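Archaeal actin homolog (Thermoplasma acidophilum, PDB 2FSJ) polymerizes into bundles of helical filaments in a reaction that requires nucleoside triphosphate and runs best with ATP. Local coordinates at residues A107-G112 against E155-Q160; K34-D39 against G337-A342; A139-L144 against T164-R169; G131-E136 against M168-V173. All coordinates share one frame; numbering follows the deposited sequence.

Overall arrangement
All four contacts pack helices against the seven-stranded mixed sheet of the actin-like N-terminal half. Contacts 1, 3 and 4 share strand 158-170, meeting it successively from its first residues to its later ones, and contacts 3 and 4 also share helix 133-144, their centres about 12 Å apart. Contact 1 lies about 28 Å from contact 4, centre to centre. Along the chain the three are nested inside the long loop closed by contact 2, which brings the C-terminal helix 333-343 back to strand 32-36. That helix also touches Ile167 and Arg169, so the chain's end packs on the same sheet, whose strand 32-36 carries ATP-site residues.

Contact 1. Residues A107-G112 against E155-Q160; sequences ALWESG and EGEVRQ
Trp109, in the last full turn of helix 101-111, stands over Arg159 near the start of strand 158-170, their CA atoms 7.5 Å apart, the closest such pair between 107-112 and 155-160. No backbone hydrogen bond joins the two segments; side chains do the work. The guanidinium of Arg159 lies flat on the indole, planes 5° apart, with CZ 3.7 Å from the centroid of the six-membered ring of Trp109 and over its face, a cation-pi stack. Behind it, Arg159 CD adds a CH-pi contact to the same ring. A chi1 of -169° at Trp109, with CG opposite the backbone N, brings the indole there. Glu157 fixes the rotation of the guanidinium side-on: Arg159 NE reaches Glu157 OE2 at 2.9 Å in a nearly straight bond (173°), and Arg159 NH2 reaches Glu157 OE1 at 3.2 Å. A water that accepts from Arg159 NH1 also lies 2.7 Å from Leu108 O, bridging the arginine to the helix. With a leucine at position Arg159, Glu157 would probably lose its charge partner and the indole its flat cationic cover. The chemistry thus couples one charge to two neighbours: the carboxylate at the edge of the guanidinium probably offsets much of its charge, while the ring covers one of its faces.

Contact 2. Residues K34-D39 against G337-A342; sequences KVIGVD and GYRDAA
Strand 32-36 and helix 333-343 come nearest at Ile36 and Arg339, whose CA atoms are 7.0 Å apart, and no hydrogen bond links 34-39 to 337-342. The contact is carried by the aliphatic part of one arginine. Arg339 leaves its helix with CG trans to the backbone N (chi1 -168°), and the chain then runs extended from CG to NE, which carries CD across to the strand. There Arg339 CD meets the methyl branch of Ile36, at 3.6 Å from Ile36 CG2, and lies 4.1 Å from Ile36 CB. The other branch of Ile36, through CG1, turns away from the helix, and the side chain also packs on Phe332, just ahead of the helix. Farther along Arg339, NE comes to 3.8 Å from Gly37 O, obliquely to the guanidinium plane. Arg339 also touches Val23 of the neighbouring strand 22-28, so its chain lies over two strands of the sheet. The arrangement is a helix laid on a beta-sheet, here the C-terminal helix returning to the N-terminal strands of an actin-like fold. Strand 32-36 holds Lys34 of the ATP site, and the side chain of Ile36 is about 9 Å from that of Gln331, another ATP-site residue.

Contact 3. Residues A139-L144 against T164-R169; sequences AAKEAL and TRLIMR
Leu166 meets Ala140 where helix 133-144 packs on the mixed beta-sheet of the actin-like domain. The local axes of helix 139-144 and strand 164-169 run nearly antiparallel, at 160°, and approach to 9.0 Å. Of the side chains filling this spacing, Leu166 buries the most surface. Its side chain heads for the helix from CB on, and chi1 of -176°, which places CG across from the backbone N, sets CD2 against Ala140. The CD2 methyl does the touching: it sits 3.6 Å from Ala140 CB and 3.8 Å from the backbone carbon Ala140 C. The small alanine thus lets the leucine methyl approach the helix backbone itself. One turn farther on, Leu144 points the same way, and its CD1 lies at 4.3 Å from Leu166 CD2, a looser apolar contact. On the sheet side, Leu166 also packs on Ile124 of strand 120-128. Lys141 flanks this apolar patch. Its CG stands anti to the carbonyl carbon (chi1 -82°), and the extended chain beyond runs alongside Leu166. Late in the strand, Arg169 folds back on its own backbone, where NH1 donates to Met168 O from above the carbonyl plane. Across the contact, the aliphatic Lys141 CE comes to rest 3.6 Å from the carbonyl oxygen Leu166 O.

Contact 4. Residues G131-E136 against M168-V173; sequences GTFDLE and MRPQGV
Phe133, the first residue of helix 133-144, lays its ring against Pro170, late in strand 158-170, and their CA atoms, 6.6 Å apart, are the nearest pair between 131-136 and 168-173. The ring-to-ring part is a CH-pi contact: Pro170 CG lies over one face of Phe133, 4.0 Å from the ring centroid and 17° off its normal, displaced toward the rim. Apolar contacts extend it. Phe133 CE1 is 3.8 Å from Pro170 CD, and at the far end of the ring Phe133 CZ approaches Met168 CB at 4.1 Å. The side chain already sets out toward the strand, and with chi1 at -175° its ring carries on in that direction, beside the carbonyl carbon of Phe133. Contacts with the backbone form a third group. Phe133 CE1 stands 3.4 Å from both Arg169 C and Pro170 N, the two atoms of the peptide bond before the proline, while Met168 O is met at the ring edge, 3.7 Å from Phe133 CZ. Strand 120-128 adds Thr128, which touches both Phe133 and Met168. An alanine in place of Phe133 is likely to strip Pro170 of its aromatic partner and open a gap between the start of the helix and the strand. No hydrogen bond or salt bridge crosses between the segments, so between these two segments the contact probably rests on dispersion and weak C-H contacts.

Contact 1. Residues A107-G112 against E155-Q160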
loop_
_atom_site.group_PDB
_atom_site.type_symbol
_atom_site.label_atom_id
_atom_site.label_comp_id
_atom_site.label_asym_id
_atom_site.label_seq_id
_atom_site.Cartn_x
_atom_site.Cartn_y
_atom_site.Cartn_z
ATOM N N ALA A 107 11.155 -5.351 6.504
ATOM C CA ALA A 107 10.922 -6.040 5.224
ATOM C C ALA A 107 12.082 -6.920 4.806
ATOM O O ALA A 107 11.884 -8.072 4.416
ATOM C CB ALA A 107 10.618 -5.046 4.097
ATOM N N LEU A 108 13.279 -6.361 4.871
ATOM C CA LEU A 108 14.494 -7.119 4.526
ATOM C C LEU A 108 14.745 -8.274 5.501
ATOM O O LEU A 108 15.033 -9.385 5.073
ATOM C CB LEU A 108 15.683 -6.181 4.408
ATOM C CG LEU A 108 15.497 -5.013 3.439
ATOM C CD1 LEU A 108 16.743 -4.113 3.395
ATOM C CD2 LEU A 108 15.219 -5.551 2.059
ATOM N N TRP A 109 14.568 -8.028 6.794
ATOM C CA TRP A 109 14.609 -9.078 7.803
ATOM C C TRP A 109 13.592 -10.219 7.537
ATOM O O TRP A 109 13.937 -11.418 7.559
ATOM C CB TRP A 109 14.359 -8.484 9.185
ATOM C CG TRP A 109 14.659 -9.481 10.257
ATOM C CD1 TRP A 109 13.788 -10.361 10.827
ATOM C CD2 TRP A 109 15.949 -9.753 10.838
ATOM N NE1 TRP A 109 14.449 -11.177 11.721
ATOM C CE2 TRP A 109 15.773 -10.813 11.768
ATOM C CE3 TRP A 109 17.225 -9.181 10.705
ATOM C CZ2 TRP A 109 16.819 -11.319 12.529
ATOM C CZ3 TRP A 109 18.278 -9.693 11.489
ATOM C CH2 TRP A 109 18.064 -10.743 12.372
ATOM N N GLU A 110 12.338 -9.853 7.295
ATOM C CA GLU A 110 11.324 -10.857 7.001
ATOM C C GLU A 110 11.571 -11.651 5.710
ATOM O O GLU A 110 11.185 -12.827 5.626
ATOM C CB GLU A 110 9.954 -10.253 6.953
ATOM C CG GLU A 110 9.435 -9.796 8.284
ATOM C CD GLU A 110 8.828 -10.886 9.155
ATOM O OE1 GLU A 110 8.548 -12.024 8.671
ATOM O OE2 GLU A 110 8.626 -10.590 10.353
ATOM N N SER A 111 12.223 -11.044 4.728
ATOM C CA SER A 111 12.501 -11.726 3.484
ATOM C C SER A 111 13.343 -13.004 3.754
ATOM O O SER A 111 13.272 -13.948 3.007
ATOM C CB SER A 111 13.192 -10.761 2.489
ATOM O OG SER A 111 14.589 -10.632 2.715
ATOM N N GLY A 112 14.125 -12.998 4.830
ATOM C CA GLY A 112 15.032 -14.087 5.183
ATOM C C GLY A 112 16.274 -14.137 4.296
ATOM O O GLY A 112 17.116 -15.022 4.476
ATOM N N GLU A 155 18.336 -13.071 19.294
ATOM C CA GLU A 155 19.574 -13.760 19.666
ATOM C C GLU A 155 20.788 -12.940 19.245
ATOM O O GLU A 155 21.883 -13.461 19.068
ATOM C CB GLU A 155 19.626 -15.144 19.021
ATOM N N GLY A 156 20.576 -11.643 19.023
ATOM C CA GLY A 156 21.639 -10.804 18.495
ATOM C C GLY A 156 22.170 -11.106 17.103
ATOM O O GLY A 156 23.222 -10.596 16.761
ATOM N N GLU A 157 21.470 -11.899 16.280
ATOM C CA GLU A 157 21.899 -12.136 14.901
ATOM C C GLU A 157 21.930 -10.811 14.124
ATOM O O GLU A 157 21.033 -10.013 14.272
ATOM C CB GLU A 157 20.923 -13.056 14.181
ATOM C CG GLU A 157 21.330 -13.397 12.747
ATOM C CD GLU A 157 20.257 -14.149 11.963
ATOM O OE1 GLU A 157 19.197 -14.461 12.545
ATOM O OE2 GLU A 157 20.456 -14.362 10.763
ATOM N N VAL A 158 22.904 -10.651 13.246
ATOM C CA VAL A 158 23.055 -9.493 12.364
ATOM C C VAL A 158 22.926 -9.945 10.918
ATOM O O VAL A 158 23.539 -10.914 10.494
ATOM C CB VAL A 158 24.439 -8.816 12.537
ATOM C CG1 VAL A 158 24.735 -7.788 11.462
ATOM C CG2 VAL A 158 24.549 -8.219 13.923
ATOM N N ARG A 159 22.106 -9.215 10.161
ATOM C CA ARG A 159 22.009 -9.375 8.741
ATOM C C ARG A 159 22.323 -8.026 8.079
ATOM O O ARG A 159 21.777 -6.983 8.453
ATOM C CB ARG A 159 20.614 -9.843 8.368
ATOM C CG ARG A 159 20.264 -11.228 8.866
ATOM C CD ARG A 159 18.906 -11.737 8.416
ATOM N NE ARG A 159 18.480 -12.804 9.283
ATOM C CZ ARG A 159 17.230 -13.232 9.433
ATOM N NH1 ARG A 159 16.234 -12.770 8.697
ATOM N NH2 ARG A 159 16.990 -14.152 10.315
ATOM N N GLN A 160 23.142 -8.067 7.055
ATOM C CA GLN A 160 23.598 -6.874 6.374
ATOM C C GLN A 160 23.208 -6.836 4.889
ATOM O O GLN A 160 23.330 -7.846 4.165
ATOM C CB GLN A 160 25.127 -6.755 6.559
ATOM C CG GLN A 160 25.587 -5.361 6.557
ATOM C CD GLN A 160 27.021 -5.175 7.085
ATOM O OE1 GLN A 160 27.294 -4.312 7.922
ATOM N NE2 GLN A 160 27.895 -5.946 6.570
HETATM O O HOH W 1 16.735 -11.311 5.943
#

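Contact 2. Residues K34-D39 against G337-A342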
loop_
_atom_site.group_PDB
_atom_site.type_symbol
_atom_site.label_atom_id
_atom_site.label_comp_id
_atom_site.label_asym_id
_atom_site.label_seq_id
_atom_site.Cartn_x
_atom_site.Cartn_y
_atom_site.Cartn_z
ATOM N N LYS A 34 4.473 -4.524 1.744
ATOM C CA LYS A 34 4.510 -5.729 0.946
ATOM C C LYS A 34 5.894 -5.915 0.405
ATOM O O LYS A 34 6.514 -4.948 -0.044
ATOM C CB LYS A 34 3.583 -5.541 -0.267
ATOM C CG LYS A 34 2.087 -5.665 0.020
ATOM C CD LYS A 34 1.437 -4.500 0.691
ATOM C CE LYS A 34 1.495 -3.254 -0.131
ATOM N NZ LYS A 34 0.724 -2.108 0.479
ATOM N N VAL A 35 6.320 -7.165 0.353
ATOM C CA VAL A 35 7.602 -7.587 -0.186
ATOM C C VAL A 35 7.403 -8.782 -1.134
ATOM O O VAL A 35 6.658 -9.749 -0.814
ATOM C CB VAL A 35 8.600 -7.999 1.003
ATOM C CG1 VAL A 35 10.035 -8.066 0.532
ATOM C CG2 VAL A 35 8.424 -7.111 2.192
ATOM N N ILE A 36 8.041 -8.729 -2.302
ATOM C CA ILE A 36 8.117 -9.852 -3.214
ATOM C C ILE A 36 9.559 -10.323 -3.152
ATOM O O ILE A 36 10.483 -9.624 -3.573
ATOM C CB ILE A 36 7.760 -9.462 -4.673
ATOM C CG1 ILE A 36 6.446 -8.666 -4.739
ATOM C CG2 ILE A 36 7.668 -10.752 -5.580
ATOM C CD1 ILE A 36 5.245 -9.350 -4.221
ATOM N N GLY A 37 9.765 -11.485 -2.573
ATOM C CA GLY A 37 11.114 -12.025 -2.478
ATOM C C GLY A 37 11.521 -12.941 -3.609
ATOM O O GLY A 37 11.101 -12.816 -4.761
ATOM N N VAL A 38 12.387 -13.873 -3.250
ATOM C CA VAL A 38 12.989 -14.805 -4.187
ATOM C C VAL A 38 11.989 -15.876 -4.404
ATOM O O VAL A 38 11.275 -16.260 -3.481
ATOM C CB VAL A 38 14.320 -15.445 -3.650
ATOM N N ASP A 39 11.890 -16.276 -5.665
ATOM C CA ASP A 39 11.091 -17.385 -6.128
ATOM C C ASP A 39 9.604 -17.097 -5.962
ATOM O O ASP A 39 8.828 -18.019 -5.827
ATOM C CB ASP A 39 11.468 -18.678 -5.393
ATOM C CG ASP A 39 12.913 -19.154 -5.672
ATOM O OD1 ASP A 39 13.563 -18.689 -6.635
ATOM O OD2 ASP A 39 13.468 -20.041 -4.968
ATOM N N GLY A 337 4.655 -5.559 -9.987
ATOM C CA GLY A 337 5.156 -4.744 -11.094
ATOM C C GLY A 337 6.463 -4.048 -10.838
ATOM O O GLY A 337 7.290 -3.936 -11.748
ATOM N N TYR A 338 6.663 -3.541 -9.607
ATOM C CA TYR A 338 7.900 -2.897 -9.218
ATOM C C TYR A 338 9.076 -3.880 -9.324
ATOM O O TYR A 338 10.172 -3.517 -9.753
ATOM C CB TYR A 338 7.826 -2.382 -7.776
ATOM C CG TYR A 338 6.796 -1.312 -7.485
ATOM C CD1 TYR A 338 6.303 -0.474 -8.480
ATOM C CD2 TYR A 338 6.373 -1.092 -6.177
ATOM C CE1 TYR A 338 5.323 0.523 -8.186
ATOM C CE2 TYR A 338 5.398 -0.123 -5.884
ATOM C CZ TYR A 338 4.908 0.694 -6.905
ATOM O OH TYR A 338 3.992 1.698 -6.576
ATOM N N ARG A 339 8.822 -5.113 -8.918
ATOM C CA ARG A 339 9.856 -6.110 -8.897
ATOM C C ARG A 339 10.193 -6.436 -10.341
ATOM O O ARG A 339 11.369 -6.481 -10.687
ATOM C CB ARG A 339 9.428 -7.382 -8.151
ATOM C CG ARG A 339 10.640 -8.279 -7.888
ATOM C CD ARG A 339 10.352 -9.769 -7.812
ATOM N NE ARG A 339 11.600 -10.546 -7.705
ATOM C CZ ARG A 339 12.275 -11.104 -8.720
ATOM N NH1 ARG A 339 11.859 -11.021 -9.980
ATOM N NH2 ARG A 339 13.388 -11.768 -8.456
ATOM N N ASP A 340 9.161 -6.644 -11.158
ATOM C CA ASP A 340 9.321 -6.897 -12.605
ATOM C C ASP A 340 10.187 -5.816 -13.264
ATOM O O ASP A 340 11.132 -6.121 -14.032
ATOM C CB ASP A 340 7.953 -6.966 -13.329
ATOM C CG ASP A 340 7.167 -8.270 -13.070
ATOM O OD1 ASP A 340 7.673 -9.199 -12.383
ATOM O OD2 ASP A 340 5.983 -8.443 -13.506
ATOM N N ALA A 341 9.885 -4.546 -12.977
ATOM C CA ALA A 341 10.681 -3.452 -13.519
ATOM C C ALA A 341 12.139 -3.482 -13.068
ATOM O O ALA A 341 13.030 -3.208 -13.879
ATOM C CB ALA A 341 10.057 -2.069 -13.207
ATOM N N ALA A 342 12.426 -3.807 -11.816
ATOM C CA ALA A 342 13.821 -3.891 -11.384
ATOM C C ALA A 342 14.548 -5.059 -12.104
ATOM O O ALA A 342 15.662 -4.886 -12.591
ATOM C CB ALA A 342 13.937 -4.021 -9.893
#

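Contact 3. Residues A139-L144 against T164-R169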
loop_
_atom_site.group_PDB
_atom_site.type_symbol
_atom_site.label_atom_id
_atom_site.label_comp_id
_atom_site.label_asym_id
_atom_site.label_seq_id
_atom_site.Cartn_x
_atom_site.Cartn_y
_atom_site.Cartn_z
ATOM N N ALA A 139 14.739 11.753 -3.184
ATOM C CA ALA A 139 14.910 11.577 -1.731
ATOM C C ALA A 139 15.235 10.126 -1.342
ATOM O O ALA A 139 16.070 9.894 -0.461
ATOM C CB ALA A 139 13.701 12.068 -0.954
ATOM N N ALA A 140 14.542 9.179 -1.988
ATOM C CA ALA A 140 14.678 7.745 -1.699
ATOM C C ALA A 140 16.065 7.253 -2.089
ATOM O O ALA A 140 16.747 6.528 -1.328
ATOM C CB ALA A 140 13.638 6.951 -2.415
ATOM N N LYS A 141 16.504 7.662 -3.255
ATOM C CA LYS A 141 17.832 7.306 -3.734
ATOM C C LYS A 141 18.888 7.873 -2.777
ATOM O O LYS A 141 19.845 7.178 -2.408
ATOM C CB LYS A 141 18.019 7.784 -5.172
ATOM C CG LYS A 141 17.427 6.865 -6.173
ATOM C CD LYS A 141 17.419 7.453 -7.579
ATOM C CE LYS A 141 17.008 6.405 -8.575
ATOM N NZ LYS A 141 17.601 6.662 -9.920
ATOM N N GLU A 142 18.714 9.113 -2.343
ATOM C CA GLU A 142 19.680 9.718 -1.439
ATOM C C GLU A 142 19.725 9.012 -0.080
ATOM O O GLU A 142 20.786 8.890 0.532
ATOM C CB GLU A 142 19.392 11.225 -1.292
ATOM C CG GLU A 142 19.767 11.955 -2.582
ATOM C CD GLU A 142 19.260 13.389 -2.668
ATOM O OE1 GLU A 142 18.751 13.907 -1.652
ATOM O OE2 GLU A 142 19.413 13.992 -3.757
ATOM N N ALA A 143 18.559 8.552 0.381
ATOM C CA ALA A 143 18.417 7.921 1.674
ATOM C C ALA A 143 18.942 6.502 1.659
ATOM O O ALA A 143 19.424 6.045 2.687
ATOM C CB ALA A 143 16.936 7.923 2.140
ATOM N N LEU A 144 18.843 5.819 0.509
ATOM C CA LEU A 144 18.952 4.361 0.456
ATOM C C LEU A 144 19.982 3.791 -0.452
ATOM O O LEU A 144 20.533 2.736 -0.142
ATOM C CB LEU A 144 17.599 3.702 0.121
ATOM C CG LEU A 144 16.431 3.940 1.061
ATOM C CD1 LEU A 144 15.166 3.385 0.366
ATOM C CD2 LEU A 144 16.681 3.303 2.460
ATOM N N THR A 164 22.436 -1.514 -3.713
ATOM C CA THR A 164 23.250 -1.076 -4.873
ATOM C C THR A 164 22.456 -0.226 -5.835
ATOM O O THR A 164 23.019 0.620 -6.561
ATOM C CB THR A 164 23.869 -2.246 -5.671
ATOM O OG1 THR A 164 22.843 -3.046 -6.272
ATOM C CG2 THR A 164 24.628 -3.189 -4.796
ATOM N N ARG A 165 21.143 -0.445 -5.874
ATOM C CA ARG A 165 20.322 0.279 -6.846
ATOM C C ARG A 165 18.890 0.222 -6.432
ATOM O O ARG A 165 18.447 -0.794 -5.933
ATOM C CB ARG A 165 20.452 -0.329 -8.234
ATOM C CG ARG A 165 19.801 0.473 -9.324
ATOM C CD ARG A 165 20.353 0.277 -10.755
ATOM N NE ARG A 165 21.189 -0.914 -10.896
ATOM C CZ ARG A 165 20.814 -2.058 -11.461
ATOM N NH1 ARG A 165 19.591 -2.207 -11.964
ATOM N NH2 ARG A 165 21.676 -3.077 -11.521
ATOM N N LEU A 166 18.205 1.348 -6.617
ATOM C CA LEU A 166 16.791 1.464 -6.390
ATOM C C LEU A 166 16.145 1.817 -7.721
ATOM O O LEU A 166 16.471 2.870 -8.307
ATOM C CB LEU A 166 16.572 2.555 -5.345
ATOM C CG LEU A 166 15.181 2.829 -4.843
ATOM C CD1 LEU A 166 14.568 1.594 -4.168
ATOM C CD2 LEU A 166 15.202 4.040 -3.906
ATOM N N ILE A 167 15.240 0.961 -8.201
ATOM C CA ILE A 167 14.476 1.194 -9.404
ATOM C C ILE A 167 13.041 1.548 -8.953
ATOM O O ILE A 167 12.481 0.876 -8.098
ATOM C CB ILE A 167 14.488 -0.042 -10.300
ATOM C CG1 ILE A 167 15.937 -0.369 -10.779
ATOM C CG2 ILE A 167 13.510 0.100 -11.508
ATOM C CD1 ILE A 167 16.595 0.747 -11.552
ATOM N N MET A 168 12.480 2.586 -9.547
ATOM C CA MET A 168 11.207 3.152 -9.115
ATOM C C MET A 168 10.241 3.302 -10.267
ATOM O O MET A 168 10.632 3.753 -11.339
ATOM C CB MET A 168 11.448 4.525 -8.496
ATOM C CG MET A 168 12.299 4.489 -7.246
ATOM S SD MET A 168 11.464 3.758 -5.852
ATOM C CE MET A 168 10.265 5.092 -5.320
ATOM N N ARG A 169 8.965 3.008 -10.020
ATOM C CA ARG A 169 7.904 3.289 -10.991
ATOM C C ARG A 169 6.769 3.986 -10.274
ATOM O O ARG A 169 6.633 3.746 -9.086
ATOM C CB ARG A 169 7.370 2.002 -11.566
ATOM C CG ARG A 169 8.282 1.337 -12.565
ATOM C CD ARG A 169 8.532 2.144 -13.837
ATOM N NE ARG A 169 9.433 1.407 -14.711
ATOM C CZ ARG A 169 10.765 1.472 -14.673
ATOM N NH1 ARG A 169 11.412 2.278 -13.816
ATOM N NH2 ARG A 169 11.464 0.737 -15.531
#

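Contact 4. Residues G131-E136 against M168-V173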
loop_
_atom_site.group_PDB
_atom_site.type_symbol
_atom_site.label_atom_id
_atom_site.label_comp_id
_atom_site.label_asym_id
_atom_site.label_seq_id
_atom_site.Cartn_x
_atom_site.Cartn_y
_atom_site.Cartn_z
ATOM N N GLY A 131 2.207 12.131 -8.397
ATOM C CA GLY A 131 2.162 13.576 -8.173
ATOM C C GLY A 131 3.449 14.201 -7.647
ATOM O O GLY A 131 3.811 15.338 -8.027
ATOM N N THR A 132 4.172 13.444 -6.801
ATOM C CA THR A 132 5.474 13.887 -6.288
ATOM C C THR A 132 6.555 12.879 -6.590
ATOM O O THR A 132 7.534 12.764 -5.832
ATOM C CB THR A 132 5.422 14.114 -4.785
ATOM O OG1 THR A 132 4.912 12.936 -4.100
ATOM C CG2 THR A 132 4.462 15.230 -4.440
ATOM N N PHE A 133 6.405 12.182 -7.713
ATOM C CA PHE A 133 7.297 11.099 -8.113
ATOM C C PHE A 133 8.766 11.503 -8.179
ATOM O O PHE A 133 9.622 10.889 -7.542
ATOM C CB PHE A 133 6.888 10.538 -9.464
ATOM C CG PHE A 133 7.686 9.328 -9.898
ATOM C CD1 PHE A 133 7.434 8.086 -9.343
ATOM C CD2 PHE A 133 8.669 9.435 -10.881
ATOM C CE1 PHE A 133 8.181 6.987 -9.707
ATOM C CE2 PHE A 133 9.372 8.351 -11.282
ATOM C CZ PHE A 133 9.120 7.098 -10.685
ATOM N N ASP A 134 9.084 12.531 -8.940
ATOM C CA ASP A 134 10.509 12.922 -9.036
ATOM C C ASP A 134 11.145 13.318 -7.697
ATOM O O ASP A 134 12.272 12.894 -7.395
ATOM C CB ASP A 134 10.672 14.055 -10.031
ATOM C CG ASP A 134 10.288 13.665 -11.391
ATOM O OD1 ASP A 134 10.748 12.602 -11.874
ATOM O OD2 ASP A 134 9.505 14.362 -12.077
ATOM N N LEU A 135 10.436 14.120 -6.887
ATOM C CA LEU A 135 10.894 14.485 -5.536
ATOM C C LEU A 135 11.160 13.277 -4.623
ATOM O O LEU A 135 12.218 13.180 -4.002
ATOM C CB LEU A 135 9.883 15.404 -4.791
ATOM C CG LEU A 135 9.824 16.922 -5.055
ATOM C CD1 LEU A 135 8.641 17.532 -4.296
ATOM C CD2 LEU A 135 11.127 17.645 -4.656
ATOM N N GLU A 136 10.170 12.397 -4.504
ATOM C CA GLU A 136 10.288 11.217 -3.635
ATOM C C GLU A 136 11.323 10.240 -4.193
ATOM O O GLU A 136 11.981 9.564 -3.414
ATOM C CB GLU A 136 8.944 10.512 -3.459
ATOM C CG GLU A 136 7.941 11.269 -2.657
ATOM C CD GLU A 136 8.337 11.441 -1.204
ATOM O OE1 GLU A 136 9.102 10.622 -0.686
ATOM O OE2 GLU A 136 7.875 12.405 -0.604
ATOM N N MET A 168 12.480 2.586 -9.547
ATOM C CA MET A 168 11.207 3.152 -9.115
ATOM C C MET A 168 10.241 3.302 -10.267
ATOM O O MET A 168 10.632 3.753 -11.339
ATOM C CB MET A 168 11.448 4.525 -8.496
ATOM C CG MET A 168 12.299 4.489 -7.246
ATOM S SD MET A 168 11.464 3.758 -5.852
ATOM C CE MET A 168 10.265 5.092 -5.320
ATOM N N ARG A 169 8.965 3.008 -10.020
ATOM C CA ARG A 169 7.904 3.289 -10.991
ATOM C C ARG A 169 6.769 3.986 -10.274
ATOM O O ARG A 169 6.633 3.746 -9.086
ATOM C CB ARG A 169 7.370 2.002 -11.566
ATOM C CG ARG A 169 8.282 1.337 -12.565
ATOM C CD ARG A 169 8.532 2.144 -13.837
ATOM N NE ARG A 169 9.433 1.407 -14.711
ATOM C CZ ARG A 169 10.765 1.472 -14.673
ATOM N NH1 ARG A 169 11.412 2.278 -13.816
ATOM N NH2 ARG A 169 11.464 0.737 -15.531
ATOM N N PRO A 170 5.958 4.810 -10.962
ATOM C CA PRO A 170 4.796 5.447 -10.332
ATOM C C PRO A 170 3.819 4.432 -9.799
ATOM O O PRO A 170 3.584 3.404 -10.440
ATOM C CB PRO A 170 4.185 6.274 -11.476
ATOM C CG PRO A 170 5.343 6.604 -12.326
ATOM C CD PRO A 170 6.095 5.282 -12.343
ATOM N N GLN A 171 3.261 4.685 -8.609
ATOM C CA GLN A 171 2.223 3.854 -8.082
ATOM C C GLN A 171 1.059 3.793 -9.122
ATOM O O GLN A 171 0.712 4.810 -9.757
ATOM C CB GLN A 171 1.718 4.447 -6.758
ATOM C CG GLN A 171 0.694 3.598 -6.042
ATOM C CD GLN A 171 0.506 4.048 -4.578
ATOM O OE1 GLN A 171 1.499 4.285 -3.874
ATOM N NE2 GLN A 171 -0.733 4.205 -4.158
ATOM N N GLY A 172 0.527 2.606 -9.326
ATOM C CA GLY A 172 -0.409 2.357 -10.401
ATOM C C GLY A 172 0.220 1.816 -11.677
ATOM O O GLY A 172 -0.350 0.962 -12.338
ATOM N N VAL A 173 1.354 2.352 -12.065
ATOM C CA VAL A 173 2.084 1.820 -13.214
ATOM C C VAL A 173 2.604 0.422 -12.886
ATOM O O VAL A 173 2.581 -0.435 -13.757
ATOM C CB VAL A 173 3.240 2.763 -13.637
ATOM C CG1 VAL A 173 4.225 2.102 -14.609
ATOM C CG2 VAL A 173 2.666 4.025 -14.232
#